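Local coordinates for indole-3-pyruvate decarboxylase (Azospirillum brasilense, PDB 2NXW), which decarboxylates indole-3-pyruvate to indole-3-acetaldehyde with thiamine diphosphate and a metal ion as cofactors, a step in auxin biosynthesis, at residues A[100-104]-A[144-149]. Residues are numbered along the deposited sequence; the frame is centred on the assembly and turned at random.
Sequences VNAVA and VFKEIT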
ATOM      1  N   VAL A 100     -11.215  -0.422  18.685  1.00 10.47           N
ATOM      2  CA  VAL A 100     -11.051  -0.551  17.244  1.00 11.49           C
ATOM      3  C   VAL A 100     -11.803  -1.760  16.676  1.00 11.40           C
ATOM      4  O   VAL A 100     -12.471  -1.660  15.647  1.00 12.25           O
ATOM      5  CB  VAL A 100      -9.539  -0.614  16.890  1.00 10.51           C
ATOM      6  CG1 VAL A 100      -9.317  -1.118  15.475  1.00 12.94           C
ATOM      7  CG2 VAL A 100      -8.924   0.784  17.048  1.00 11.62           C
ATOM      8  N   ASN A 101     -11.713  -2.908  17.340  1.00 11.45           N
ATOM      9  CA  ASN A 101     -12.409  -4.085  16.853  1.00 10.82           C
ATOM     10  C   ASN A 101     -13.933  -3.910  16.849  1.00 10.42           C
ATOM     11  O   ASN A 101     -14.599  -4.216  15.854  1.00 10.66           O
ATOM     12  CB  ASN A 101     -12.013  -5.306  17.690  1.00 10.72           C
ATOM     13  CG  ASN A 101     -12.762  -6.541  17.279  1.00 11.79           C
ATOM     14  OD1 ASN A 101     -12.845  -6.863  16.090  1.00 13.20           O
ATOM     15  ND2 ASN A 101     -13.317  -7.248  18.256  1.00 12.68           N
ATOM     16  N   ALA A 102     -14.497  -3.429  17.959  1.00 11.51           N
ATOM     17  CA  ALA A 102     -15.946  -3.248  18.013  1.00 11.19           C
ATOM     18  C   ALA A 102     -16.415  -2.278  16.930  1.00 10.72           C
ATOM     19  O   ALA A 102     -17.473  -2.477  16.324  1.00 11.87           O
ATOM     20  CB  ALA A 102     -16.364  -2.736  19.393  1.00 11.21           C
ATOM     21  N   VAL A 103     -15.620  -1.240  16.680  1.00 11.52           N
ATOM     22  CA  VAL A 103     -15.993  -0.260  15.662  1.00 12.01           C
ATOM     23  C   VAL A 103     -15.897  -0.860  14.261  1.00 12.17           C
ATOM     24  O   VAL A 103     -16.771  -0.607  13.413  1.00 12.68           O
ATOM     25  CB  VAL A 103     -15.134   1.017  15.793  1.00 11.76           C
ATOM     26  CG1 VAL A 103     -15.430   1.990  14.645  1.00 14.32           C
ATOM     27  CG2 VAL A 103     -15.445   1.679  17.141  1.00 12.90           C
ATOM     28  N   ALA A 104     -14.860  -1.664  14.015  1.00 11.85           N
ATOM     29  CA  ALA A 104     -14.710  -2.322  12.711  1.00 11.13           C
ATOM     30  C   ALA A 104     -15.908  -3.253  12.485  1.00 11.51           C
ATOM     31  O   ALA A 104     -16.428  -3.351  11.373  1.00 12.19           O
ATOM     32  CB  ALA A 104     -13.391  -3.116  12.656  1.00 11.78           C
ATOM     33  N   VAL A 144      -5.778   5.584  12.352  1.00 14.52           N
ATOM     34  CA  VAL A 144      -6.340   4.256  12.516  1.00 14.83           C
ATOM     35  C   VAL A 144      -7.859   4.331  12.394  1.00 13.77           C
ATOM     36  O   VAL A 144      -8.469   3.536  11.682  1.00 14.75           O
ATOM     37  CB  VAL A 144      -5.931   3.650  13.889  1.00 14.22           C
ATOM     38  CG1 VAL A 144      -6.810   2.457  14.232  1.00 14.01           C
ATOM     39  CG2 VAL A 144      -4.472   3.213  13.840  1.00 15.14           C
ATOM     40  N   PHE A 145      -8.486   5.299  13.062  1.00 13.65           N
ATOM     41  CA  PHE A 145      -9.935   5.372  12.979  1.00 14.05           C
ATOM     42  C   PHE A 145     -10.475   5.736  11.606  1.00 13.58           C
ATOM     43  O   PHE A 145     -11.584   5.345  11.256  1.00 14.47           O
ATOM     44  CB  PHE A 145     -10.504   6.291  14.068  1.00 14.63           C
ATOM     45  CG  PHE A 145     -10.730   5.575  15.378  1.00 15.35           C
ATOM     46  CD1 PHE A 145      -9.710   5.466  16.324  1.00 14.89           C
ATOM     47  CD2 PHE A 145     -11.933   4.920  15.612  1.00 14.99           C
ATOM     48  CE1 PHE A 145      -9.886   4.706  17.488  1.00 16.20           C
ATOM     49  CE2 PHE A 145     -12.122   4.152  16.772  1.00 16.81           C
ATOM     50  CZ  PHE A 145     -11.094   4.048  17.709  1.00 15.68           C
ATOM     51  N   LYS A 146      -9.680   6.453  10.816  1.00 14.83           N
ATOM     52  CA  LYS A 146     -10.112   6.825   9.476  1.00 16.11           C
ATOM     53  C   LYS A 146     -10.298   5.572   8.623  1.00 16.14           C
ATOM     54  O   LYS A 146     -11.041   5.586   7.646  1.00 18.09           O
ATOM     55  CB  LYS A 146      -9.080   7.744   8.814  1.00 18.42           C
ATOM     56  N   GLU A 147      -9.626   4.487   9.001  1.00 17.09           N
ATOM     57  CA  GLU A 147      -9.719   3.230   8.261  1.00 17.55           C
ATOM     58  C   GLU A 147     -10.995   2.441   8.555  1.00 16.30           C
ATOM     59  O   GLU A 147     -11.378   1.567   7.780  1.00 17.89           O
ATOM     60  CB  GLU A 147      -8.514   2.332   8.580  1.00 19.23           C
ATOM     61  CG  GLU A 147      -7.159   2.878   8.154  1.00 23.17           C
ATOM     62  CD  GLU A 147      -7.015   2.986   6.649  1.00 27.13           C
ATOM     63  OE1 GLU A 147      -7.466   2.062   5.935  1.00 28.06           O
ATOM     64  OE2 GLU A 147      -6.434   3.988   6.182  1.00 29.59           O
ATOM     65  N   ILE A 148     -11.657   2.746   9.670  1.00 15.54           N
ATOM     66  CA  ILE A 148     -12.855   2.011  10.057  1.00 15.23           C
ATOM     67  C   ILE A 148     -14.104   2.856  10.279  1.00 14.14           C
ATOM     68  O   ILE A 148     -15.035   2.444  10.978  1.00 14.91           O
ATOM     69  CB  ILE A 148     -12.574   1.178  11.322  1.00 14.91           C
ATOM     70  CG1 ILE A 148     -12.067   2.087  12.445  1.00 14.94           C
ATOM     71  CG2 ILE A 148     -11.541   0.100  11.003  1.00 15.89           C
ATOM     72  CD1 ILE A 148     -11.780   1.355  13.755  1.00 14.80           C
ATOM     73  N   THR A 149     -14.123   4.042   9.675  1.00 14.01           N
ATOM     74  CA  THR A 149     -15.269   4.946   9.780  1.00 14.30           C
ATOM     75  C   THR A 149     -15.494   5.620   8.434  1.00 15.45           C
ATOM     76  O   THR A 149     -14.574   5.690   7.615  1.00 16.73           O
ATOM     77  CB  THR A 149     -15.049   6.045  10.851  1.00 13.25           C
ATOM     78  OG1 THR A 149     -13.821   6.736  10.588  1.00 13.69           O
ATOM     79  CG2 THR A 149     -14.995   5.436  12.244  1.00 13.30           C
TER
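V144 meets the first turn of helix 100-108 through one methyl: its CG1 lies 3.9 Å from CG2 of V100, the two side chains crossing at about a right angle. Here the contact adjoins the subunit interface, since V144 also packs on V144 of the second subunit and V100 on F97 of that subunit. F145 follows with its ring. CG2 of V100 approaches this ring obliquely, 4.0 Å from CZ of F145, whereas CG2 of V103 sits at the ring edge, near its plane and 4.2 Å from CE2 of F145. The same ring stacks on Y180 and touches V115 of strand 113-119, so F145 packs against the parallel sheet of the N-terminal thiamine diphosphate-binding domain, an alpha/beta fold with strand order 2-1-3-4-6-5. A type I beta turn from F145 to I148 then brings the chain back to helix 100-108, and the CA atoms of A104 and I148 are 5.4 Å apart. With CG1 between its backbone N and carbonyl carbon (chi1 56°) and the chain beyond extended, I148 sends CD1 between V100 and V103, 3.8 Å from CG1 of V103. CG2, its other branch, faces CB of A104. The carbonyl O of I148 is buried against CG1 of V103, and the model offers it no polar partner. T149 adds a looser touch of CG2 on V103, while its OG1 bonds to O of F145 at 2.7 Å, 42° out of the carbonyl plane and on the opposite face from I148 N, the turn's own donor.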